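Local atomic coordinates of protein SCO1 homolog 1, mitochondrial (Arabidopsis thaliana, PDB entry 6N5U), a protein that binds copper and is thought to act as a mitochondrial metallochaperone in copper homeostasis, redox signalling or insertion of copper into cytochrome c oxidase. Residues Trp32-Phe37 with Val66-Val71; Lys26-Lys31 with Pro140-Val145; Glu49-Ala54 with Lys90-Lys95; Asp58-Asn63 with Ser156-Val161. All blocks are in the same frame, centred on the assembly; numbering follows the deposited sequence.

Contact 1. Residues Trp32-Phe37 with Val66-Val71; sequences WTILYF and VDVVPV
Trp32-Phe37 and Val68-Val71 run side by side as parallel strands, their short axes 21° apart and 4.5 Å from each other at the closest. Thr33 pairs with Val69, Ile34 with Pro70 and Leu35 with Val71. Four backbone bonds join them: Val69 N reaches Trp32 O and Val71 N reaches Ile34 O, while Val69 O and Val71 O receive Ile34 N and Tyr36 N. The last is nearly straight, Tyr36 N lying 2.7 Å from Val71 O. Pro70, without an N-H, falls at a position that gives no bond to this partner; its CA-H makes a contact with Ile34 O, as Val68 CA does with Trp32 O. On the sheet face of Thr33, Leu35, Val69 and Val71, Leu35 and Val71 lie alongside, pointing the same way, Leu35 CD2 being 3.6 Å from Val71 CG1. The other branch, Val71 CG2, meets Thr33 CG2 at 3.6 Å, so the two branches of Val71 touch Leu35 and Thr33 of the facing strand. Thr33 OG1 bonds back to Lys31 O. On the other face Val68 carries CG1 anti to its own N (chi1 -178°), which brings Val68 CG1 3.6 Å from Ile34 CG1. Val66 CG1 reaches Trp32 CD1 obliquely at 3.9 Å. Ile34 is covered by Leu53 of helix 45-64 and Val161 of helix 154-167. Tyr36 lies beside Cys46, with its side chain about 4 Å from the bound copper(I) ion at the nearest atoms. These are the two strands of a beta-alpha-beta unit, crossed over by helix 45-64, at the centre of the thioredoxin-fold sheet.

Contact 2. Residues Lys26-Lys31 with Pro140-Val145; sequences KNLMGK and PEMNFV
Met29 and Met142 meet at their CG atoms, 3.8 Å apart, with the two side chains crossing at a slant. Leu28 packs against the outer part of the same Met142: its CB is 3.9 Å from Met142 SD, and its CD2 is 3.9 Å from Met142 CE. Met142 is bent at both chi2 and chi3 (-72° and -78°), a curl that keeps sulfur and methyl against Leu28 while CG remains beside Met29. The far end of Met29 turns the other way, its CE coming within 3.7 Å of Glu141 OE1 in a contact of methyl with carboxylate oxygen. A single hydrogen bond ties the two backbones: Gly30 N donates to Pro140 O at 2.8 Å, almost straight at 172° and on a lone pair in the carbonyl plane. Lys31 O in turn receives a CA-H contact from Pro140 CA at 3.5 Å, while Pro140 CB rests against the peptide between Gly30 and Lys31. Gly30 has a positive phi, at which a CB would run into the carbonyl oxygen of Met29. Met142 also has positive phi, and this turn of the chain directs its side chain toward Leu28 and Met29. Further out, Ser139 OG bonds to Asn143 O across the bend. Leu28 leans on Leu35 and Pro140 on Trp32, both of strand 32-38, and Met142 touches Tyr113. The contact thus joins the loop leading into strand 32-38 to the turn between strands 135-138 and 144-148, at one end of the main sheet.

Contact 3. Residues Glu49-Ala54 with Lys90-Lys95; sequences ELIKLA and KEFHPK
The Phe92 ring takes Leu50 on one face: Leu50 CD1 sits 3.8 Å from the ring centroid, 15° off the normal, as a CH-pi contact, and Leu50 CB covers the same ring, 3.6 Å from Phe92 CD1. Ile51 adds CG1, 4.1 Å from Phe92 CD1, and Tyr88 meets the ring edge-to-face. The His93 ring is gripped by two partners. Lys95 N lies in its plane, 3.0 Å from His93 ND1, which therefore accepts, while His93 NE2 is hydrogen-bonded to Asp58 OD1 one turn further along helix 45-64; together they probably fix the ring's rotation and the position of its protons. Ala54 faces both residues: its CB is 3.3 Å from Phe92 O and its O lies obliquely 3.4 Å from His93 CD2. His93 holds CG anti to its N (chi1 -161°), which places the ring beside Ala54. Replacing Phe92 by an alanine would probably uncover Leu50 CB and CD1, open a gap between helix and loop, and leave Tyr88 without its ring partner. Behind Leu50 stand Tyr36 and Phe72, and its side chain comes about 5 Å from that of the copper ligand Cys46, measured between nearest atoms. The contact is loop-on-helix packing in a thioredoxin fold: the segment between helix 82-89 and strand 97-100 covers helix 45-64, which carries the copper ligand Cys46 near its start, with Cys42 just before it.

Contact 4. Residues Asp58-Asn63 with Ser156-Val161; sequences DKIKEN and SLTDGV
Lys59 meets Thr158 through the base of its side chain: Lys59 CB lies 3.5 Å from Thr158 OG1 and 3.6 Å from Thr158 CG2, while the end of its chain leads away from segment 156-161; the side chain also touches Val154 and Asp155. Ile60 comes next, the end of its side chain coming nearer the other helix. Its backbone N is 3.6 Å from Thr158 CG2, and the CA atoms of Ile60 and Thr158, 5.3 Å apart, mark where the two backbones are nearest. With CG1 anti to the carbonyl carbon (chi1 -73°) and the chain extended beyond it, Ile60 carries CD1 to within 3.6 Å of Val161 CG1, the two side chains crossing at about a right angle. A turn later, Asn63 brings ND2 to 3.5 Å from the same Thr158 CG2, again crosswise. That methyl is thus set among Lys59, Ile60 and Asn63, while the hydroxyl OG1 is engaged with Val154 O of its own helix. With an alanine in place of Ile60, Val161 CG1 would probably lose its partner on helix 45-64 and a gap would open between the helices. The short helix axes cross at -46°, 9.0 Å apart at their closest. Ile60 also touches Val68 of strand 68-74 and Val162, while Val161 reaches Leu137 and Tyr148 of strands 135-138 and 144-148. Helix 45-64 and the C-terminal helix 154-167 therefore pack together on the same side of the main sheet, their inner side chains resting on its strands.

How the contacts relate
From the N terminus, contact 2 closes the longest loop, joining the approach to strand 32-38 with the turn before strand 144-148; contacts 1 and 3 are nested inside it. Contact 1 closes the beta-alpha-beta unit round helix 45-64. Contact 3 starts on that helix and ends beyond strand 68-74, so it crosses contact 1. Contact 4 leaves the same helix further on for helix 154-167, crossing the other three. Direct links join them: Lys61 forms a salt bridge to Asp67 between contacts 4 and 1, and Trp32 packs on Val145 between contacts 1 and 2. Together they tie the central strands to the helices and the sheet's end.

Contact 1. Residues Trp32-Phe37 with Val66-Val71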
# COMPACT_ATOMS: atom_id res chain seq x y z
N TRP A 32 11.10 7.09 3.36
CA TRP A 32 10.98 6.04 2.33
C TRP A 32 9.63 5.35 2.56
O TRP A 32 9.28 5.06 3.72
CB TRP A 32 12.11 5.00 2.42
CG TRP A 32 13.38 5.44 1.80
CD1 TRP A 32 14.39 6.12 2.40
CD2 TRP A 32 13.75 5.29 0.42
NE1 TRP A 32 15.39 6.37 1.49
CE2 TRP A 32 15.02 5.90 0.27
CE3 TRP A 32 13.15 4.68 -0.69
CZ2 TRP A 32 15.69 5.92 -0.95
CZ3 TRP A 32 13.82 4.73 -1.91
CH2 TRP A 32 15.08 5.32 -2.02
N THR A 33 8.87 5.15 1.48
CA THR A 33 7.51 4.62 1.53
C THR A 33 7.29 3.44 0.59
O THR A 33 7.81 3.45 -0.53
CB THR A 33 6.55 5.79 1.25
OG1 THR A 33 6.74 6.81 2.24
CG2 THR A 33 5.10 5.39 1.21
N ILE A 34 6.49 2.45 1.03
CA ILE A 34 6.11 1.31 0.19
C ILE A 34 4.59 1.32 0.10
O ILE A 34 3.94 1.18 1.12
CB ILE A 34 6.67 -0.08 0.63
CG1 ILE A 34 8.22 -0.08 0.68
CG2 ILE A 34 6.17 -1.19 -0.32
CD1 ILE A 34 8.87 -1.27 1.41
N LEU A 35 4.03 1.49 -1.12
CA LEU A 35 2.57 1.56 -1.33
C LEU A 35 2.04 0.22 -1.84
O LEU A 35 2.58 -0.31 -2.80
CB LEU A 35 2.16 2.66 -2.32
CG LEU A 35 2.77 4.06 -2.22
CD1 LEU A 35 2.60 4.79 -3.53
CD2 LEU A 35 2.09 4.89 -1.16
N TYR A 36 1.01 -0.33 -1.19
CA TYR A 36 0.37 -1.59 -1.56
C TYR A 36 -1.09 -1.30 -1.78
O TYR A 36 -1.76 -0.71 -0.92
CB TYR A 36 0.58 -2.72 -0.49
CG TYR A 36 -0.19 -4.00 -0.80
CD1 TYR A 36 0.27 -4.89 -1.77
CD2 TYR A 36 -1.41 -4.26 -0.19
CE1 TYR A 36 -0.49 -6.01 -2.14
CE2 TYR A 36 -2.18 -5.38 -0.55
CZ TYR A 36 -1.70 -6.25 -1.52
OH TYR A 36 -2.43 -7.36 -1.88
N PHE A 37 -1.60 -1.69 -2.94
CA PHE A 37 -3.02 -1.46 -3.26
C PHE A 37 -3.75 -2.77 -2.95
O PHE A 37 -3.31 -3.84 -3.39
CB PHE A 37 -3.18 -1.04 -4.74
CG PHE A 37 -2.71 0.37 -5.07
CD1 PHE A 37 -1.35 0.67 -5.16
CD2 PHE A 37 -3.63 1.39 -5.32
CE1 PHE A 37 -0.92 1.96 -5.44
CE2 PHE A 37 -3.19 2.69 -5.61
CZ PHE A 37 -1.83 2.96 -5.65
N VAL A 66 17.07 2.14 8.37
CA VAL A 66 16.08 3.02 7.71
C VAL A 66 14.64 2.65 8.06
O VAL A 66 14.22 1.50 7.87
CB VAL A 66 16.30 3.11 6.16
CG1 VAL A 66 15.24 3.96 5.48
CG2 VAL A 66 17.71 3.61 5.82
N ASP A 67 13.85 3.65 8.50
CA ASP A 67 12.42 3.48 8.75
C ASP A 67 11.68 3.64 7.41
O ASP A 67 11.75 4.71 6.78
CB ASP A 67 11.91 4.49 9.79
CG ASP A 67 12.28 4.12 11.21
OD1 ASP A 67 11.72 3.13 11.73
OD2 ASP A 67 13.13 4.83 11.81
N VAL A 68 11.06 2.56 6.95
CA VAL A 68 10.29 2.57 5.71
C VAL A 68 8.82 2.51 6.12
O VAL A 68 8.46 1.70 6.98
CB VAL A 68 10.71 1.46 4.72
CG1 VAL A 68 9.91 1.56 3.43
CG2 VAL A 68 12.20 1.54 4.41
N VAL A 69 7.99 3.40 5.54
CA VAL A 69 6.57 3.48 5.90
C VAL A 69 5.72 2.64 4.97
O VAL A 69 5.64 2.96 3.79
CB VAL A 69 6.03 4.93 6.04
CG1 VAL A 69 4.60 4.94 6.59
CG2 VAL A 69 6.95 5.80 6.90
N PRO A 70 5.03 1.60 5.50
CA PRO A 70 4.12 0.83 4.64
C PRO A 70 2.82 1.61 4.49
O PRO A 70 2.36 2.25 5.46
CB PRO A 70 3.95 -0.49 5.41
CG PRO A 70 4.18 -0.14 6.86
CD PRO A 70 5.00 1.11 6.91
N VAL A 71 2.26 1.62 3.26
CA VAL A 71 1.02 2.30 2.95
C VAL A 71 0.01 1.37 2.23
O VAL A 71 0.27 0.92 1.11
CB VAL A 71 1.25 3.63 2.18
CG1 VAL A 71 -0.07 4.26 1.71
CG2 VAL A 71 2.07 4.62 3.01

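Contact 2. Residues Lys26-Lys31 with Pro140-Val145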
# COMPACT_ATOMS: atom_id res chain seq x y z
N LYS A 26 2.20 14.77 -0.46
CA LYS A 26 3.05 15.62 0.35
C LYS A 26 3.07 15.21 1.83
O LYS A 26 4.05 15.48 2.52
CB LYS A 26 2.67 17.10 0.17
CG LYS A 26 2.88 17.58 -1.26
CD LYS A 26 2.63 19.06 -1.43
CE LYS A 26 3.17 19.55 -2.75
NZ LYS A 26 2.99 21.01 -2.93
N ASN A 27 2.01 14.52 2.29
CA ASN A 27 1.89 14.02 3.67
C ASN A 27 2.73 12.77 3.91
O ASN A 27 2.97 12.38 5.06
CB ASN A 27 0.43 13.73 3.98
CG ASN A 27 -0.39 14.94 4.32
OD1 ASN A 27 -0.93 15.02 5.41
ND2 ASN A 27 -0.53 15.89 3.40
N LEU A 28 3.18 12.14 2.81
CA LEU A 28 3.97 10.91 2.80
C LEU A 28 5.46 11.22 2.64
O LEU A 28 6.29 10.35 2.88
CB LEU A 28 3.48 9.99 1.67
CG LEU A 28 2.28 9.04 1.95
CD1 LEU A 28 1.02 9.80 2.37
CD2 LEU A 28 1.94 8.24 0.69
N MET A 29 5.79 12.46 2.23
CA MET A 29 7.17 12.93 2.02
C MET A 29 7.94 13.05 3.34
O MET A 29 7.34 13.23 4.41
CB MET A 29 7.19 14.25 1.24
CG MET A 29 7.02 14.07 -0.24
SD MET A 29 6.67 15.61 -1.11
CE MET A 29 8.36 16.17 -1.55
N GLY A 30 9.26 12.90 3.24
CA GLY A 30 10.17 12.95 4.38
C GLY A 30 10.67 11.59 4.83
O GLY A 30 11.59 11.52 5.64
N LYS A 31 10.07 10.49 4.31
CA LYS A 31 10.45 9.11 4.63
C LYS A 31 10.28 8.19 3.43
O LYS A 31 9.40 8.43 2.59
CB LYS A 31 9.58 8.56 5.79
CG LYS A 31 9.92 9.11 7.18
CD LYS A 31 9.76 8.06 8.25
CE LYS A 31 9.94 8.63 9.63
NZ LYS A 31 9.88 7.57 10.67
N PRO A 140 12.01 9.46 -0.19
CA PRO A 140 11.56 10.53 0.73
C PRO A 140 11.03 11.80 0.06
O PRO A 140 10.50 12.68 0.75
CB PRO A 140 12.79 10.79 1.60
CG PRO A 140 13.67 9.60 1.41
CD PRO A 140 13.46 9.22 -0.01
N GLU A 141 11.18 11.92 -1.27
CA GLU A 141 10.64 13.04 -2.05
C GLU A 141 9.47 12.55 -2.92
O GLU A 141 9.05 13.25 -3.84
CB GLU A 141 11.71 13.78 -2.89
CG GLU A 141 12.94 14.30 -2.14
CD GLU A 141 12.79 15.12 -0.87
OE1 GLU A 141 12.03 16.12 -0.88
OE2 GLU A 141 13.46 14.78 0.14
N MET A 142 8.92 11.37 -2.58
CA MET A 142 7.81 10.69 -3.24
C MET A 142 8.01 10.50 -4.76
O MET A 142 7.09 10.70 -5.55
CB MET A 142 6.44 11.34 -2.92
CG MET A 142 5.80 10.81 -1.64
SD MET A 142 5.15 9.11 -1.71
CE MET A 142 3.59 9.37 -2.60
N ASN A 143 9.22 10.08 -5.14
CA ASN A 143 9.53 9.73 -6.52
C ASN A 143 9.67 8.20 -6.57
O ASN A 143 10.34 7.61 -5.73
CB ASN A 143 10.83 10.41 -6.99
CG ASN A 143 10.80 11.93 -7.04
OD1 ASN A 143 9.87 12.56 -7.58
ND2 ASN A 143 11.83 12.55 -6.50
N PHE A 144 9.01 7.56 -7.54
CA PHE A 144 9.06 6.11 -7.75
C PHE A 144 10.49 5.62 -7.94
O PHE A 144 11.25 6.20 -8.72
CB PHE A 144 8.20 5.71 -8.96
CG PHE A 144 8.29 4.25 -9.30
CD1 PHE A 144 7.70 3.29 -8.48
CD2 PHE A 144 9.00 3.82 -10.42
CE1 PHE A 144 7.80 1.93 -8.77
CE2 PHE A 144 9.08 2.46 -10.73
CZ PHE A 144 8.47 1.52 -9.91
N VAL A 145 10.85 4.53 -7.24
CA VAL A 145 12.19 3.94 -7.29
C VAL A 145 12.13 2.50 -7.86
O VAL A 145 12.72 2.23 -8.90
CB VAL A 145 12.93 4.05 -5.93
CG1 VAL A 145 14.31 3.40 -5.96
CG2 VAL A 145 13.03 5.50 -5.47

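Contact 3. Residues Glu49-Ala54 with Lys90-Lys95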
# COMPACT_ATOMS: atom_id res chain seq x y z
N GLU A 49 0.38 -10.56 1.54
CA GLU A 49 1.22 -9.48 1.02
C GLU A 49 1.57 -8.45 2.08
O GLU A 49 2.72 -8.01 2.15
CB GLU A 49 0.54 -8.82 -0.17
CG GLU A 49 0.43 -9.76 -1.36
CD GLU A 49 1.76 -10.24 -1.91
OE1 GLU A 49 2.43 -9.42 -2.59
OE2 GLU A 49 2.13 -11.40 -1.66
N LEU A 50 0.58 -8.10 2.93
CA LEU A 50 0.78 -7.17 4.02
C LEU A 50 1.59 -7.79 5.13
O LEU A 50 2.44 -7.10 5.69
CB LEU A 50 -0.54 -6.60 4.55
CG LEU A 50 -1.24 -5.57 3.67
CD1 LEU A 50 -2.65 -5.35 4.16
CD2 LEU A 50 -0.44 -4.23 3.59
N ILE A 51 1.36 -9.08 5.44
CA ILE A 51 2.16 -9.76 6.47
C ILE A 51 3.64 -9.70 6.02
O ILE A 51 4.49 -9.28 6.81
CB ILE A 51 1.66 -11.21 6.82
CG1 ILE A 51 0.34 -11.20 7.59
CG2 ILE A 51 2.73 -11.97 7.62
CD1 ILE A 51 -0.48 -12.51 7.48
N LYS A 52 3.90 -10.05 4.72
CA LYS A 52 5.21 -9.99 4.04
C LYS A 52 5.79 -8.58 4.19
O LYS A 52 6.91 -8.44 4.66
CB LYS A 52 5.06 -10.30 2.54
CG LYS A 52 6.38 -10.49 1.78
CD LYS A 52 6.35 -10.04 0.31
CE LYS A 52 5.34 -10.74 -0.56
NZ LYS A 52 5.41 -10.25 -1.96
N LEU A 53 5.00 -7.54 3.85
CA LEU A 53 5.39 -6.14 3.95
C LEU A 53 5.74 -5.70 5.38
O LEU A 53 6.77 -5.07 5.57
CB LEU A 53 4.31 -5.23 3.33
CG LEU A 53 4.60 -3.73 3.31
CD1 LEU A 53 5.96 -3.42 2.63
CD2 LEU A 53 3.44 -2.96 2.66
N ALA A 54 4.91 -6.07 6.38
CA ALA A 54 5.14 -5.70 7.77
C ALA A 54 6.44 -6.32 8.27
O ALA A 54 7.25 -5.60 8.87
CB ALA A 54 3.97 -6.17 8.61
N LYS A 90 -4.25 -1.71 11.58
CA LYS A 90 -3.70 -1.88 12.93
C LYS A 90 -3.30 -3.33 13.24
O LYS A 90 -2.45 -3.55 14.12
CB LYS A 90 -4.71 -1.37 13.98
CG LYS A 90 -4.72 0.14 14.20
CD LYS A 90 -3.40 0.77 14.68
CE LYS A 90 -3.57 2.23 15.00
NZ LYS A 90 -4.18 2.44 16.35
N GLU A 91 -3.90 -4.31 12.51
CA GLU A 91 -3.69 -5.76 12.67
C GLU A 91 -2.34 -6.27 12.17
O GLU A 91 -1.88 -7.30 12.66
CB GLU A 91 -4.78 -6.55 11.92
CG GLU A 91 -6.22 -6.35 12.38
CD GLU A 91 -7.27 -7.09 11.56
OE1 GLU A 91 -6.88 -7.89 10.67
OE2 GLU A 91 -8.47 -6.86 11.80
N PHE A 92 -1.75 -5.60 11.16
CA PHE A 92 -0.51 -6.02 10.48
C PHE A 92 0.78 -5.48 11.04
O PHE A 92 1.78 -6.22 11.12
CB PHE A 92 -0.58 -5.68 8.99
CG PHE A 92 -1.75 -6.31 8.29
CD1 PHE A 92 -1.67 -7.59 7.77
CD2 PHE A 92 -2.96 -5.62 8.17
CE1 PHE A 92 -2.74 -8.17 7.11
CE2 PHE A 92 -4.05 -6.21 7.53
CZ PHE A 92 -3.93 -7.48 7.01
N HIS A 93 0.79 -4.18 11.32
CA HIS A 93 1.96 -3.45 11.80
C HIS A 93 1.49 -2.15 12.42
O HIS A 93 0.58 -1.51 11.88
CB HIS A 93 2.89 -3.15 10.62
CG HIS A 93 4.30 -2.83 11.01
ND1 HIS A 93 4.64 -1.58 11.49
CD2 HIS A 93 5.42 -3.58 10.93
CE1 HIS A 93 5.94 -1.62 11.71
NE2 HIS A 93 6.45 -2.80 11.36
N PRO A 94 2.08 -1.70 13.55
CA PRO A 94 1.64 -0.43 14.12
C PRO A 94 1.98 0.80 13.26
O PRO A 94 1.40 1.86 13.49
CB PRO A 94 2.31 -0.39 15.51
CG PRO A 94 3.38 -1.37 15.47
CD PRO A 94 3.15 -2.33 14.36
N LYS A 95 2.87 0.66 12.25
CA LYS A 95 3.28 1.80 11.45
C LYS A 95 2.68 1.77 10.05
O LYS A 95 3.09 2.57 9.20
CB LYS A 95 4.82 1.94 11.45
CG LYS A 95 5.33 2.54 12.78
CD LYS A 95 6.81 2.39 12.96
CE LYS A 95 7.33 3.09 14.20
NZ LYS A 95 8.82 3.05 14.25

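Contact 4. Residues Asp58-Asn63 with Ser156-Val161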
# COMPACT_ATOMS: atom_id res chain seq x y z
N ASP A 58 10.29 -4.30 9.25
CA ASP A 58 11.12 -4.60 10.42
C ASP A 58 12.51 -5.11 10.06
O ASP A 58 13.48 -4.73 10.70
CB ASP A 58 10.41 -5.61 11.35
CG ASP A 58 9.14 -5.08 12.00
OD1 ASP A 58 8.91 -3.84 11.94
OD2 ASP A 58 8.38 -5.89 12.58
N LYS A 59 12.61 -5.97 9.04
CA LYS A 59 13.90 -6.52 8.59
C LYS A 59 14.79 -5.43 7.98
O LYS A 59 15.96 -5.35 8.34
CB LYS A 59 13.68 -7.66 7.61
CG LYS A 59 13.24 -8.95 8.26
CD LYS A 59 13.91 -10.13 7.57
CE LYS A 59 13.42 -11.44 8.10
NZ LYS A 59 13.54 -11.52 9.59
N ILE A 60 14.22 -4.58 7.11
CA ILE A 60 14.87 -3.42 6.49
C ILE A 60 15.51 -2.58 7.62
O ILE A 60 16.71 -2.29 7.54
CB ILE A 60 13.83 -2.58 5.72
CG1 ILE A 60 13.37 -3.27 4.41
CG2 ILE A 60 14.34 -1.16 5.47
CD1 ILE A 60 11.98 -2.75 3.86
N LYS A 61 14.70 -2.23 8.67
CA LYS A 61 15.15 -1.42 9.80
C LYS A 61 16.31 -2.08 10.53
O LYS A 61 17.28 -1.40 10.84
CB LYS A 61 13.99 -1.07 10.74
CG LYS A 61 14.37 -0.28 12.02
CD LYS A 61 14.96 1.09 11.72
CE LYS A 61 14.97 1.98 12.93
NZ LYS A 61 15.65 3.27 12.66
N GLU A 62 16.22 -3.40 10.78
CA GLU A 62 17.26 -4.16 11.48
C GLU A 62 18.58 -4.16 10.69
O GLU A 62 19.64 -4.00 11.28
CB GLU A 62 16.82 -5.62 11.72
CG GLU A 62 15.79 -5.82 12.81
CD GLU A 62 15.01 -7.12 12.73
OE1 GLU A 62 15.65 -8.17 12.49
OE2 GLU A 62 13.77 -7.10 12.92
N ASN A 63 18.49 -4.33 9.37
CA ASN A 63 19.62 -4.47 8.45
C ASN A 63 20.24 -3.17 7.94
O ASN A 63 21.45 -3.16 7.69
CB ASN A 63 19.22 -5.34 7.27
CG ASN A 63 18.65 -6.69 7.65
OD1 ASN A 63 18.78 -7.19 8.77
ND2 ASN A 63 17.98 -7.31 6.71
N SER A 156 13.60 -11.39 -0.30
CA SER A 156 13.85 -10.70 -1.57
C SER A 156 13.31 -9.26 -1.62
O SER A 156 13.79 -8.46 -2.43
CB SER A 156 13.36 -11.53 -2.75
OG SER A 156 12.11 -12.14 -2.49
N LEU A 157 12.33 -8.94 -0.75
CA LEU A 157 11.77 -7.59 -0.63
C LEU A 157 12.75 -6.75 0.18
O LEU A 157 13.17 -5.68 -0.28
CB LEU A 157 10.36 -7.60 0.01
CG LEU A 157 9.59 -6.24 0.10
CD1 LEU A 157 9.57 -5.53 -1.24
CD2 LEU A 157 8.17 -6.43 0.60
N THR A 158 13.14 -7.26 1.37
CA THR A 158 14.08 -6.61 2.29
C THR A 158 15.38 -6.28 1.55
O THR A 158 15.69 -5.10 1.40
CB THR A 158 14.29 -7.48 3.53
OG1 THR A 158 13.02 -7.69 4.16
CG2 THR A 158 15.27 -6.87 4.52
N ASP A 159 16.08 -7.32 1.02
CA ASP A 159 17.34 -7.19 0.28
C ASP A 159 17.28 -6.14 -0.81
O ASP A 159 18.19 -5.32 -0.92
CB ASP A 159 17.78 -8.54 -0.33
CG ASP A 159 18.10 -9.64 0.66
OD1 ASP A 159 18.33 -9.33 1.86
OD2 ASP A 159 18.12 -10.82 0.23
N GLY A 160 16.21 -6.20 -1.60
CA GLY A 160 15.94 -5.26 -2.68
C GLY A 160 15.76 -3.84 -2.19
O GLY A 160 16.47 -2.94 -2.64
N VAL A 161 14.82 -3.61 -1.25
CA VAL A 161 14.55 -2.27 -0.71
C VAL A 161 15.84 -1.68 -0.14
O VAL A 161 16.18 -0.54 -0.47
CB VAL A 161 13.34 -2.23 0.26
CG1 VAL A 161 13.23 -0.89 0.98
CG2 VAL A 161 12.03 -2.55 -0.46